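PDB 5IZD: D-glyceraldehyde dehydrogenase (NADP(+)) from Thermoplasma acidophilum, which oxidises D-glyceraldehyde to (R)-glycerate with NADP(+) in the non-phosphorylated Entner-Doudoroff pathway. Local coordinates for residues K22-V30 / G355-F363; E81-N90 / D176-I184. All blocks are in the same frame, centred on the assembly; numbering follows the deposited sequence.

How the contacts relate
Along the chain the order is 22-30, 81-90, 176-184, 355-363, so both segments of contact 2 fall between those of contact 1. The centres lie about 16 Å apart. Contact 1 sets the loop between strands 19-23 and 30-35 against the loop that precedes strand 366-369. It is nearer the periphery. Contact 2 pairs helix 79-90 with helix 178-190; D176, just before the latter, has its side chain about 5 Å from the bound NADP. K22 joins the two: its NZ reaches D176 O at 2.7 Å and E89 O at 2.8 Å, both probable hydrogen bonds. P25 also packs on the E89 and N90 carbonyls. The N-terminal hairpin thus bridges the helix pair and the 355-363 loop.

Contact 1 of 2, residues K22-V30 / G355-F363; sequences KYSPVTGQV and GPYRNGYFF
P25 and Y361 meet where the connecting loop of an antiparallel beta-hairpin, strands 19-23 and 30-35, rests on the 3-10 turn 356-359 and the residues after it. Y361 N donates to P25 O at 3.0 Å, with 162° at the hydrogen. This is the one conventional hydrogen bond made directly between the segments. The Y361 ring runs alongside the loop: CD2 meets P25 CB at 3.9 Å, and OH reaches past G28 CA to Y23 CB. A water joins the end of this ring to the hairpin. It donates to G28 O at 2.7 Å and lies 2.6 Å from Y361 OH.

V26 meets the turn through its O and CG1, although its side chain starts away from it. CG1 is anti to the backbone N (chi1 173°), which lays it beside the Y357 ring, 3.4 Å from CE1. V26 O takes weak C-H contacts from Y357 CA, nearly straight, and from G360 CA; it also lies at the edge of the F362 ring, 3.6 Å from CE2. T27 CA lies 3.5 Å from P356 O. Both glycines are tightly placed: a beta carbon on G360 would run into V26 O, and one on G28 into N359 O.

Further out, D312 takes a hydrogen bond with Y357 OH, and P320 lies against both P25 and F362. L321 pairs with the backbone of Y361.

The loop's shape is set from within. S24 OG accepts from V26 N and T27 N, an ST turn and an ST motif. T27 OG1 accepts from Q29 N, a second ST turn. The Q29 chain bends at chi2, and its NE2 donates to T27 O from above the carbonyl plane. N359 CB presses on T27 O at 3.2 Å.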
ATOM      1  N   LYS A  22     -45.572  11.767  -1.217  1.00 37.83           N
ATOM      2  CA  LYS A  22     -44.950  10.628  -0.523  1.00 36.67           C
ATOM      3  C   LYS A  22     -46.016   9.893   0.295  1.00 36.45           C
ATOM      4  O   LYS A  22     -46.718  10.523   1.108  1.00 36.79           O
ATOM      5  CB  LYS A  22     -43.848  11.143   0.406  1.00 36.51           C
ATOM      6  CG  LYS A  22     -43.451  10.225   1.562  1.00 36.22           C
ATOM      7  CD  LYS A  22     -42.813   8.988   1.059  1.00 35.61           C
ATOM      8  CE  LYS A  22     -42.532   8.062   2.229  1.00 35.52           C
ATOM      9  NZ  LYS A  22     -42.251   6.673   1.720  1.00 35.01           N
ATOM     10  N   TYR A  23     -46.139   8.596   0.057  1.00 35.45           N
ATOM     11  CA  TYR A  23     -46.994   7.650   0.792  1.00 35.44           C
ATOM     12  C   TYR A  23     -46.324   6.929   1.939  1.00 34.72           C
ATOM     13  O   TYR A  23     -45.129   6.508   1.831  1.00 33.99           O
ATOM     14  CB  TYR A  23     -47.511   6.567  -0.172  1.00 35.55           C
ATOM     15  CG  TYR A  23     -48.542   7.117  -1.111  1.00 36.47           C
ATOM     16  CD1 TYR A  23     -48.181   7.814  -2.263  1.00 36.66           C
ATOM     17  CD2 TYR A  23     -49.906   7.006  -0.800  1.00 37.28           C
ATOM     18  CE1 TYR A  23     -49.174   8.366  -3.110  1.00 37.56           C
ATOM     19  CE2 TYR A  23     -50.865   7.510  -1.641  1.00 38.12           C
ATOM     20  CZ  TYR A  23     -50.471   8.178  -2.788  1.00 38.28           C
ATOM     21  OH  TYR A  23     -51.438   8.712  -3.572  1.00 39.95           O
ATOM     22  N   SER A  24     -47.075   6.770   3.030  1.00 34.80           N
ATOM     23  CA  SER A  24     -46.681   5.904   4.151  1.00 34.37           C
ATOM     24  C   SER A  24     -46.840   4.433   3.776  1.00 33.90           C
ATOM     25  O   SER A  24     -47.916   4.024   3.359  1.00 34.26           O
ATOM     26  CB  SER A  24     -47.548   6.152   5.383  1.00 34.95           C
ATOM     27  OG  SER A  24     -47.369   5.127   6.358  1.00 34.81           O
ATOM     28  N   PRO A  25     -45.807   3.626   3.998  1.00 33.19           N
ATOM     29  CA  PRO A  25     -46.007   2.189   3.737  1.00 33.01           C
ATOM     30  C   PRO A  25     -46.749   1.471   4.847  1.00 33.31           C
ATOM     31  O   PRO A  25     -47.135   0.331   4.669  1.00 33.26           O
ATOM     32  CB  PRO A  25     -44.563   1.643   3.607  1.00 32.13           C
ATOM     33  CG  PRO A  25     -43.764   2.536   4.423  1.00 32.07           C
ATOM     34  CD  PRO A  25     -44.378   3.917   4.227  1.00 32.62           C
ATOM     35  N   VAL A  26     -46.919   2.153   5.978  1.00 33.73           N
ATOM     36  CA  VAL A  26     -47.591   1.607   7.149  1.00 34.17           C
ATOM     37  C   VAL A  26     -49.084   1.784   7.025  1.00 34.89           C
ATOM     38  O   VAL A  26     -49.814   0.888   7.385  1.00 35.10           O
ATOM     39  CB  VAL A  26     -47.027   2.282   8.438  1.00 34.28           C
ATOM     40  CG1 VAL A  26     -47.776   1.890   9.683  1.00 34.80           C
ATOM     41  CG2 VAL A  26     -45.550   1.946   8.612  1.00 33.63           C
ATOM     42  N   THR A  27     -49.517   2.956   6.556  1.00 35.44           N
ATOM     43  CA  THR A  27     -50.932   3.310   6.431  1.00 36.40           C
ATOM     44  C   THR A  27     -51.471   3.426   4.989  1.00 36.66           C
ATOM     45  O   THR A  27     -52.678   3.419   4.783  1.00 37.03           O
ATOM     46  CB  THR A  27     -51.226   4.677   7.098  1.00 37.02           C
ATOM     47  OG1 THR A  27     -50.626   5.707   6.319  1.00 36.98           O
ATOM     48  CG2 THR A  27     -50.626   4.748   8.500  1.00 37.03           C
ATOM     49  N   GLY A  28     -50.574   3.581   4.011  1.00 36.41           N
ATOM     50  CA  GLY A  28     -50.943   3.766   2.626  1.00 36.69           C
ATOM     51  C   GLY A  28     -51.464   5.139   2.291  1.00 37.62           C
ATOM     52  O   GLY A  28     -51.982   5.303   1.202  1.00 38.09           O
ATOM     53  N   GLN A  29     -51.403   6.100   3.223  1.00 38.31           N
ATOM     54  CA  GLN A  29     -51.924   7.455   3.021  1.00 39.34           C
ATOM     55  C   GLN A  29     -50.760   8.395   2.726  1.00 39.17           C
ATOM     56  O   GLN A  29     -49.604   8.116   3.073  1.00 38.07           O
ATOM     57  CB  GLN A  29     -52.637   7.975   4.272  1.00 40.40           C
ATOM     58  CG  GLN A  29     -53.800   7.121   4.763  1.00 41.16           C
ATOM     59  CD  GLN A  29     -54.752   6.663   3.639  1.00 42.16           C
ATOM     60  OE1 GLN A  29     -55.346   7.463   2.949  1.00 42.98           O
ATOM     61  NE2 GLN A  29     -54.880   5.343   3.458  1.00 42.77           N
ATOM     62  N   VAL A  30     -51.091   9.508   2.099  1.00 39.64           N
ATOM     63  CA  VAL A  30     -50.134  10.521   1.832  1.00 40.00           C
ATOM     64  C   VAL A  30     -49.637  11.149   3.133  1.00 39.97           C
ATOM     65  O   VAL A  30     -50.446  11.532   3.927  1.00 40.63           O
ATOM     66  CB  VAL A  30     -50.739  11.566   0.897  1.00 40.99           C
ATOM     67  CG1 VAL A  30     -49.785  12.726   0.797  1.00 41.25           C
ATOM     68  CG2 VAL A  30     -50.914  10.951  -0.501  1.00 40.96           C
ATOM     69  N   GLY A 355     -57.378  -1.486  11.472  1.00 44.71           N
ATOM     70  CA  GLY A 355     -56.922  -0.112  11.688  1.00 45.34           C
ATOM     71  C   GLY A 355     -56.277   0.433  10.428  1.00 45.54           C
ATOM     72  O   GLY A 355     -56.603  -0.019   9.345  1.00 45.48           O
ATOM     73  N   PRO A 356     -55.373   1.434  10.552  1.00 46.31           N
ATOM     74  CA  PRO A 356     -54.667   1.966   9.382  1.00 45.69           C
ATOM     75  C   PRO A 356     -53.769   0.987   8.646  1.00 44.57           C
ATOM     76  O   PRO A 356     -53.582   1.186   7.452  1.00 44.08           O
ATOM     77  CB  PRO A 356     -53.838   3.087   9.971  1.00 45.79           C
ATOM     78  CG  PRO A 356     -54.730   3.647  10.986  1.00 46.61           C
ATOM     79  CD  PRO A 356     -55.496   2.485  11.585  1.00 47.18           C
ATOM     80  N   TYR A 357     -53.293  -0.058   9.341  1.00 43.84           N
ATOM     81  CA  TYR A 357     -52.370  -1.062   8.791  1.00 43.39           C
ATOM     82  C   TYR A 357     -52.978  -1.856   7.630  1.00 42.40           C
ATOM     83  O   TYR A 357     -52.241  -2.367   6.746  1.00 41.38           O
ATOM     84  CB  TYR A 357     -51.776  -1.998   9.902  1.00 44.26           C
ATOM     85  CG  TYR A 357     -51.248  -1.199  11.079  1.00 45.82           C
ATOM     86  CD1 TYR A 357     -49.993  -0.620  11.032  1.00 46.33           C
ATOM     87  CD2 TYR A 357     -52.052  -0.959  12.217  1.00 47.70           C
ATOM     88  CE1 TYR A 357     -49.540   0.176  12.064  1.00 47.21           C
ATOM     89  CE2 TYR A 357     -51.603  -0.169  13.265  1.00 48.56           C
ATOM     90  CZ  TYR A 357     -50.344   0.396  13.179  1.00 47.82           C
ATOM     91  OH  TYR A 357     -49.875   1.177  14.193  1.00 47.78           O
ATOM     92  N   ARG A 358     -54.312  -1.899   7.583  1.00 42.76           N
ATOM     93  CA  ARG A 358     -55.015  -2.622   6.529  1.00 42.51           C
ATOM     94  C   ARG A 358     -54.704  -2.098   5.144  1.00 40.97           C
ATOM     95  O   ARG A 358     -54.757  -2.847   4.192  1.00 40.50           O
ATOM     96  CB  ARG A 358     -56.512  -2.619   6.755  1.00 44.13           C
ATOM     97  CG  ARG A 358     -57.341  -1.457   6.189  1.00 45.94           C
ATOM     98  CD  ARG A 358     -58.765  -1.548   6.791  1.00 48.05           C
ATOM     99  NE  ARG A 358     -59.613  -0.465   6.298  1.00 50.63           N
ATOM    100  CZ  ARG A 358     -59.471   0.821   6.648  1.00 52.76           C
ATOM    101  NH1 ARG A 358     -60.272   1.758   6.143  1.00 54.56           N
ATOM    102  NH2 ARG A 358     -58.528   1.202   7.519  1.00 53.58           N
ATOM    103  N   ASN A 359     -54.375  -0.813   5.059  1.00 39.78           N
ATOM    104  CA  ASN A 359     -53.996  -0.185   3.809  1.00 39.02           C
ATOM    105  C   ASN A 359     -52.510  -0.058   3.600  1.00 37.48           C
ATOM    106  O   ASN A 359     -52.094   0.497   2.606  1.00 37.28           O
ATOM    107  CB  ASN A 359     -54.703   1.198   3.735  1.00 39.71           C
ATOM    108  CG  ASN A 359     -56.179   1.062   3.668  1.00 40.76           C
ATOM    109  OD1 ASN A 359     -56.924   1.716   4.407  1.00 42.08           O
ATOM    110  ND2 ASN A 359     -56.636   0.235   2.778  1.00 40.94           N
ATOM    111  N   GLY A 360     -51.713  -0.560   4.541  1.00 36.30           N
ATOM    112  CA  GLY A 360     -50.264  -0.584   4.407  1.00 35.33           C
ATOM    113  C   GLY A 360     -49.823  -1.750   3.523  1.00 34.42           C
ATOM    114  O   GLY A 360     -50.618  -2.560   3.160  1.00 34.35           O
ATOM    115  N   TYR A 361     -48.578  -1.730   3.118  1.00 33.59           N
ATOM    116  CA  TYR A 361     -48.019  -2.717   2.148  1.00 33.18           C
ATOM    117  C   TYR A 361     -47.254  -3.858   2.793  1.00 32.49           C
ATOM    118  O   TYR A 361     -46.117  -4.167   2.434  1.00 32.03           O
ATOM    119  CB  TYR A 361     -47.145  -2.015   1.101  1.00 33.06           C
ATOM    120  CG  TYR A 361     -47.715  -0.673   0.650  1.00 33.71           C
ATOM    121  CD1 TYR A 361     -48.992  -0.560   0.142  1.00 34.43           C
ATOM    122  CD2 TYR A 361     -46.948   0.462   0.735  1.00 33.75           C
ATOM    123  CE1 TYR A 361     -49.500   0.672  -0.277  1.00 35.05           C
ATOM    124  CE2 TYR A 361     -47.445   1.699   0.349  1.00 34.20           C
ATOM    125  CZ  TYR A 361     -48.692   1.807  -0.163  1.00 34.90           C
ATOM    126  OH  TYR A 361     -49.113   3.086  -0.515  1.00 35.43           O
ATOM    127  N   PHE A 362     -47.928  -4.542   3.697  1.00 32.47           N
ATOM    128  CA  PHE A 362     -47.362  -5.640   4.458  1.00 32.01           C
ATOM    129  C   PHE A 362     -47.466  -6.909   3.652  1.00 31.97           C
ATOM    130  O   PHE A 362     -48.398  -7.103   2.892  1.00 32.08           O
ATOM    131  CB  PHE A 362     -48.115  -5.798   5.779  1.00 32.40           C
ATOM    132  CG  PHE A 362     -47.918  -4.648   6.717  1.00 32.39           C
ATOM    133  CD1 PHE A 362     -46.792  -4.594   7.545  1.00 32.00           C
ATOM    134  CD2 PHE A 362     -48.820  -3.577   6.741  1.00 32.76           C
ATOM    135  CE1 PHE A 362     -46.590  -3.530   8.401  1.00 32.09           C
ATOM    136  CE2 PHE A 362     -48.590  -2.498   7.594  1.00 32.82           C
ATOM    137  CZ  PHE A 362     -47.479  -2.488   8.445  1.00 32.47           C
ATOM    138  N   PHE A 363     -46.478  -7.798   3.811  1.00 31.69           N
ATOM    139  CA  PHE A 363     -46.531  -9.125   3.216  1.00 31.92           C
ATOM    140  C   PHE A 363     -45.939 -10.132   4.232  1.00 32.07           C
ATOM    141  O   PHE A 363     -44.949  -9.844   4.882  1.00 31.74           O
ATOM    142  CB  PHE A 363     -45.749  -9.159   1.894  1.00 31.54           C
ATOM    143  CG  PHE A 363     -46.169 -10.258   0.984  1.00 31.79           C
ATOM    144  CD1 PHE A 363     -47.241 -10.076   0.112  1.00 32.17           C
ATOM    145  CD2 PHE A 363     -45.586 -11.490   1.055  1.00 31.77           C
ATOM    146  CE1 PHE A 363     -47.690 -11.084  -0.706  1.00 32.45           C
ATOM    147  CE2 PHE A 363     -46.027 -12.526   0.228  1.00 32.12           C
ATOM    148  CZ  PHE A 363     -47.090 -12.313  -0.651  1.00 32.46           C
TER
HETATM  149  O   HOH W   1     -51.697   3.217  -0.535  1.00 42.65           O

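Contact 2 of 2, residues E81-N90 / D176-I184; sequences ELENIIMEEN and DTPGSAEWI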
ATOM      1  N   GLU A  81     -34.522  12.566  15.762  1.00 37.93           N
ATOM      2  CA  GLU A  81     -35.302  13.113  14.650  1.00 37.77           C
ATOM      3  C   GLU A  81     -35.118  12.256  13.369  1.00 36.52           C
ATOM      4  O   GLU A  81     -36.064  11.955  12.627  1.00 36.31           O
ATOM      5  CB  GLU A  81     -34.902  14.564  14.382  1.00 38.28           C
ATOM      6  CG  GLU A  81     -35.256  15.551  15.503  1.00 39.54           C
ATOM      7  CD  GLU A  81     -34.712  16.956  15.176  1.00 40.26           C
ATOM      8  OE1 GLU A  81     -34.111  17.135  14.075  1.00 40.10           O
ATOM      9  OE2 GLU A  81     -34.810  17.869  16.006  1.00 41.09           O
ATOM     10  N   LEU A  82     -33.923  11.773  13.155  1.00 35.46           N
ATOM     11  CA  LEU A  82     -33.673  10.953  11.994  1.00 34.52           C
ATOM     12  C   LEU A  82     -34.268   9.549  12.108  1.00 34.33           C
ATOM     13  O   LEU A  82     -34.797   9.037  11.136  1.00 33.84           O
ATOM     14  CB  LEU A  82     -32.162  10.861  11.726  1.00 33.76           C
ATOM     15  CG  LEU A  82     -31.858  10.039  10.487  1.00 32.85           C
ATOM     16  CD1 LEU A  82     -32.514  10.611   9.238  1.00 32.65           C
ATOM     17  CD2 LEU A  82     -30.355   9.998  10.292  1.00 32.56           C
ATOM     18  N   GLU A  83     -34.232   8.995  13.296  1.00 34.94           N
ATOM     19  CA  GLU A  83     -34.796   7.708  13.606  1.00 35.11           C
ATOM     20  C   GLU A  83     -36.299   7.731  13.296  1.00 35.42           C
ATOM     21  O   GLU A  83     -36.833   6.862  12.679  1.00 34.72           O
ATOM     22  CB  GLU A  83     -34.520   7.386  15.059  1.00 36.04           C
ATOM     23  CG  GLU A  83     -33.117   6.831  15.306  1.00 36.41           C
ATOM     24  CD  GLU A  83     -32.718   6.763  16.758  1.00 37.67           C
ATOM     25  OE1 GLU A  83     -33.538   6.966  17.655  1.00 38.96           O
ATOM     26  OE2 GLU A  83     -31.563   6.499  17.029  1.00 38.22           O
ATOM     27  N   ASN A  84     -36.956   8.783  13.737  1.00 36.25           N
ATOM     28  CA  ASN A  84     -38.353   9.007  13.463  1.00 36.68           C
ATOM     29  C   ASN A  84     -38.712   9.130  11.985  1.00 35.72           C
ATOM     30  O   ASN A  84     -39.684   8.542  11.535  1.00 35.30           O
ATOM     31  CB  ASN A  84     -38.861  10.224  14.263  1.00 38.44           C
ATOM     32  CG  ASN A  84     -38.835   9.976  15.768  1.00 39.81           C
ATOM     33  OD1 ASN A  84     -38.866   8.821  16.230  1.00 40.77           O
ATOM     34  ND2 ASN A  84     -38.771  11.045  16.542  1.00 40.96           N
ATOM     35  N   ILE A  85     -37.935   9.883  11.237  1.00 35.05           N
ATOM     36  CA  ILE A  85     -38.187  10.035   9.798  1.00 34.61           C
ATOM     37  C   ILE A  85     -38.107   8.679   9.072  1.00 33.82           C
ATOM     38  O   ILE A  85     -38.981   8.346   8.264  1.00 33.61           O
ATOM     39  CB  ILE A  85     -37.171  10.997   9.177  1.00 34.46           C
ATOM     40  CG1 ILE A  85     -37.511  12.415   9.669  1.00 35.35           C
ATOM     41  CG2 ILE A  85     -37.183  10.901   7.664  1.00 33.99           C
ATOM     42  CD1 ILE A  85     -36.392  13.405   9.491  1.00 35.33           C
ATOM     43  N   ILE A  86     -37.085   7.890   9.401  1.00 33.07           N
ATOM     44  CA  ILE A  86     -36.975   6.569   8.836  1.00 32.50           C
ATOM     45  C   ILE A  86     -38.159   5.684   9.206  1.00 32.91           C
ATOM     46  O   ILE A  86     -38.658   4.978   8.341  1.00 32.57           O
ATOM     47  CB  ILE A  86     -35.645   5.907   9.249  1.00 31.98           C
ATOM     48  CG1 ILE A  86     -34.467   6.676   8.628  1.00 31.51           C
ATOM     49  CG2 ILE A  86     -35.633   4.439   8.856  1.00 31.57           C
ATOM     50  CD1 ILE A  86     -33.179   6.401   9.333  1.00 31.48           C
ATOM     51  N   MET A  87     -38.615   5.719  10.469  1.00 33.77           N
ATOM     52  CA  MET A  87     -39.773   4.912  10.859  1.00 34.46           C
ATOM     53  C   MET A  87     -40.992   5.377  10.117  1.00 34.33           C
ATOM     54  O   MET A  87     -41.763   4.545   9.665  1.00 33.94           O
ATOM     55  CB  MET A  87     -40.020   4.873  12.374  1.00 35.81           C
ATOM     56  CG  MET A  87     -38.873   4.160  13.130  1.00 36.21           C
ATOM     57  SD  MET A  87     -39.330   3.991  14.881  1.00 38.71           S
ATOM     58  CE  MET A  87     -38.955   5.655  15.439  1.00 38.85           C
ATOM     59  N   GLU A  88     -41.114   6.685   9.903  1.00 34.48           N
ATOM     60  CA  GLU A  88     -42.301   7.247   9.201  1.00 34.78           C
ATOM     61  C   GLU A  88     -42.248   6.958   7.673  1.00 34.12           C
ATOM     62  O   GLU A  88     -43.241   6.507   7.090  1.00 33.87           O
ATOM     63  CB  GLU A  88     -42.464   8.762   9.442  1.00 35.52           C
ATOM     64  CG  GLU A  88     -42.903   9.212  10.844  1.00 36.28           C
ATOM     65  N   GLU A  89     -41.098   7.195   7.029  1.00 33.40           N
ATOM     66  CA  GLU A  89     -40.987   7.000   5.576  1.00 33.13           C
ATOM     67  C   GLU A  89     -40.912   5.567   5.105  1.00 32.40           C
ATOM     68  O   GLU A  89     -41.343   5.234   4.003  1.00 32.13           O
ATOM     69  CB  GLU A  89     -39.778   7.760   4.989  1.00 33.11           C
ATOM     70  CG  GLU A  89     -39.918   9.295   5.025  1.00 33.96           C
ATOM     71  CD  GLU A  89     -38.871  10.007   4.108  1.00 34.08           C
ATOM     72  OE1 GLU A  89     -39.297  10.973   3.423  1.00 34.92           O
ATOM     73  OE2 GLU A  89     -37.655   9.611   4.041  1.00 33.28           O
ATOM     74  N   ASN A  90     -40.298   4.733   5.913  1.00 32.06           N
ATOM     75  CA  ASN A  90     -40.006   3.349   5.526  1.00 31.57           C
ATOM     76  C   ASN A  90     -40.801   2.327   6.336  1.00 31.86           C
ATOM     77  O   ASN A  90     -40.954   1.222   5.889  1.00 31.65           O
ATOM     78  CB  ASN A  90     -38.514   3.061   5.673  1.00 31.05           C
ATOM     79  CG  ASN A  90     -37.658   3.784   4.634  1.00 30.75           C
ATOM     80  OD1 ASN A  90     -37.606   5.030   4.594  1.00 31.26           O
ATOM     81  ND2 ASN A  90     -36.993   3.019   3.776  1.00 30.25           N
ATOM     82  N   ASP A 176     -39.115   7.614  -3.116  1.00 33.71           N
ATOM     83  CA  ASP A 176     -39.826   7.066  -1.977  1.00 34.11           C
ATOM     84  C   ASP A 176     -39.360   7.601  -0.617  1.00 33.57           C
ATOM     85  O   ASP A 176     -40.074   7.415   0.368  1.00 33.71           O
ATOM     86  CB  ASP A 176     -39.725   5.541  -1.952  1.00 34.29           C
ATOM     87  CG  ASP A 176     -40.464   4.892  -3.089  1.00 34.94           C
ATOM     88  OD1 ASP A 176     -41.706   4.817  -3.005  1.00 36.60           O
ATOM     89  OD2 ASP A 176     -39.812   4.465  -4.065  1.00 35.10           O
ATOM     90  N   THR A 177     -38.180   8.226  -0.547  1.00 32.86           N
ATOM     91  CA  THR A 177     -37.563   8.583   0.728  1.00 32.64           C
ATOM     92  C   THR A 177     -36.796   9.921   0.672  1.00 32.75           C
ATOM     93  O   THR A 177     -35.651   9.991   1.110  1.00 32.15           O
ATOM     94  CB  THR A 177     -36.582   7.498   1.251  1.00 32.15           C
ATOM     95  OG1 THR A 177     -35.509   7.315   0.312  1.00 31.68           O
ATOM     96  CG2 THR A 177     -37.258   6.174   1.512  1.00 32.10           C
ATOM     97  N   PRO A 178     -37.469  11.011   0.243  1.00 33.03           N
ATOM     98  CA  PRO A 178     -36.783  12.279   0.258  1.00 33.30           C
ATOM     99  C   PRO A 178     -36.349  12.819   1.659  1.00 33.47           C
ATOM    100  O   PRO A 178     -35.358  13.539   1.738  1.00 33.51           O
ATOM    101  CB  PRO A 178     -37.817  13.213  -0.367  1.00 34.00           C
ATOM    102  CG  PRO A 178     -39.143  12.655   0.027  1.00 34.21           C
ATOM    103  CD  PRO A 178     -38.867  11.164  -0.191  1.00 33.70           C
ATOM    104  N   GLY A 179     -37.109  12.505   2.717  1.00 33.74           N
ATOM    105  CA  GLY A 179     -37.049  13.206   4.022  1.00 34.00           C
ATOM    106  C   GLY A 179     -35.715  12.926   4.753  1.00 33.47           C
ATOM    107  O   GLY A 179     -35.073  13.825   5.324  1.00 33.26           O
ATOM    108  N   SER A 180     -35.302  11.678   4.745  1.00 32.97           N
ATOM    109  CA  SER A 180     -34.107  11.329   5.512  1.00 33.00           C
ATOM    110  C   SER A 180     -32.868  11.959   4.847  1.00 32.37           C
ATOM    111  O   SER A 180     -31.969  12.460   5.522  1.00 32.37           O
ATOM    112  CB  SER A 180     -34.031   9.807   5.734  1.00 33.08           C
ATOM    113  OG  SER A 180     -34.014   9.126   4.503  1.00 33.51           O
ATOM    114  N   ALA A 181     -32.878  12.038   3.523  1.00 31.91           N
ATOM    115  CA  ALA A 181     -31.758  12.618   2.798  1.00 31.65           C
ATOM    116  C   ALA A 181     -31.688  14.123   3.092  1.00 32.18           C
ATOM    117  O   ALA A 181     -30.637  14.674   3.355  1.00 31.78           O
ATOM    118  CB  ALA A 181     -31.924  12.376   1.323  1.00 31.33           C
ATOM    119  N   GLU A 182     -32.846  14.768   3.029  1.00 32.92           N
ATOM    120  CA  GLU A 182     -32.922  16.199   3.247  1.00 33.74           C
ATOM    121  C   GLU A 182     -32.417  16.507   4.606  1.00 33.51           C
ATOM    122  O   GLU A 182     -31.770  17.501   4.795  1.00 33.51           O
ATOM    123  CB  GLU A 182     -34.352  16.724   3.178  1.00 35.28           C
ATOM    124  CG  GLU A 182     -34.380  18.244   3.050  1.00 36.71           C
ATOM    125  CD  GLU A 182     -35.560  18.891   3.673  1.00 38.63           C
ATOM    126  OE1 GLU A 182     -35.941  18.460   4.793  1.00 39.79           O
ATOM    127  OE2 GLU A 182     -36.109  19.851   3.040  1.00 39.79           O
ATOM    128  N   TRP A 183     -32.811  15.701   5.577  1.00 33.26           N
ATOM    129  CA  TRP A 183     -32.420  15.958   6.963  1.00 33.57           C
ATOM    130  C   TRP A 183     -30.861  15.861   7.162  1.00 32.99           C
ATOM    131  O   TRP A 183     -30.234  16.735   7.808  1.00 33.30           O
ATOM    132  CB  TRP A 183     -33.193  15.039   7.889  1.00 33.65           C
ATOM    133  CG  TRP A 183     -32.976  15.249   9.341  1.00 34.15           C
ATOM    134  CD1 TRP A 183     -33.764  15.965  10.169  1.00 34.72           C
ATOM    135  CD2 TRP A 183     -31.877  14.728  10.164  1.00 33.96           C
ATOM    136  NE1 TRP A 183     -33.262  15.924  11.453  1.00 34.99           N
ATOM    137  CE2 TRP A 183     -32.131  15.145  11.487  1.00 34.72           C
ATOM    138  CE3 TRP A 183     -30.767  13.938   9.913  1.00 33.66           C
ATOM    139  CZ2 TRP A 183     -31.272  14.840  12.552  1.00 34.86           C
ATOM    140  CZ3 TRP A 183     -29.891  13.593  10.986  1.00 33.76           C
ATOM    141  CH2 TRP A 183     -30.156  14.059  12.283  1.00 34.35           C
ATOM    142  N   ILE A 184     -30.258  14.869   6.537  1.00 32.18           N
ATOM    143  CA  ILE A 184     -28.806  14.698   6.577  1.00 31.79           C
ATOM    144  C   ILE A 184     -28.104  15.856   5.918  1.00 32.05           C
ATOM    145  O   ILE A 184     -27.194  16.420   6.509  1.00 32.25           O
ATOM    146  CB  ILE A 184     -28.383  13.353   5.936  1.00 31.03           C
ATOM    147  CG1 ILE A 184     -28.829  12.227   6.860  1.00 30.98           C
ATOM    148  CG2 ILE A 184     -26.874  13.281   5.746  1.00 30.70           C
ATOM    149  CD1 ILE A 184     -28.895  10.885   6.204  1.00 30.51           C
TER
HETATM  150  O   HOH W   2     -36.394   7.665   5.267  1.00 37.43           O
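L82 and W183 make the main apolar contact between helices 79-90 and 178-190. The segments 81-90 and 178-184 run nearly antiparallel, at 162°, their axes 9.1 Å apart at closest approach. L82 CB sits over the six-membered ring of W183, 3.7 Å from its centroid, a CH-pi contact. I85 CD1 lies 3.7 Å from W183 CD1, in the five-membered ring. S180 is a knob in the hole formed by L82, I85, I86 and E89.

The hydrogen bonds lie at both ends. W183 turns its CG away from its own N (chi1 -176°), which carries the indole across to E81. NE1 donates to E81 OE1 at 3.0 Å, in the ring plane and on the anti lone pair. Replacing W183 with an alanine would probably leave E81 without this donor and open a gap beside L82 and I85. At the other end, E89 OE1 accepts from G179 N at 2.8 Å. E89 OE2 accepts from S180 N at 3.2 Å, from above the carboxylate plane. A water donates to E89 OE2 and N90 OD1 and accepts from S180 OG. N90 ND2 makes a hydrogen bond with W148 O.

Helix 178-190 belongs to the beta-alpha-beta crossover from strand 168-172 to strand 198-200. Buried E89 meets its first turn, and those N-H groups probably favour the carboxylate's negative charge.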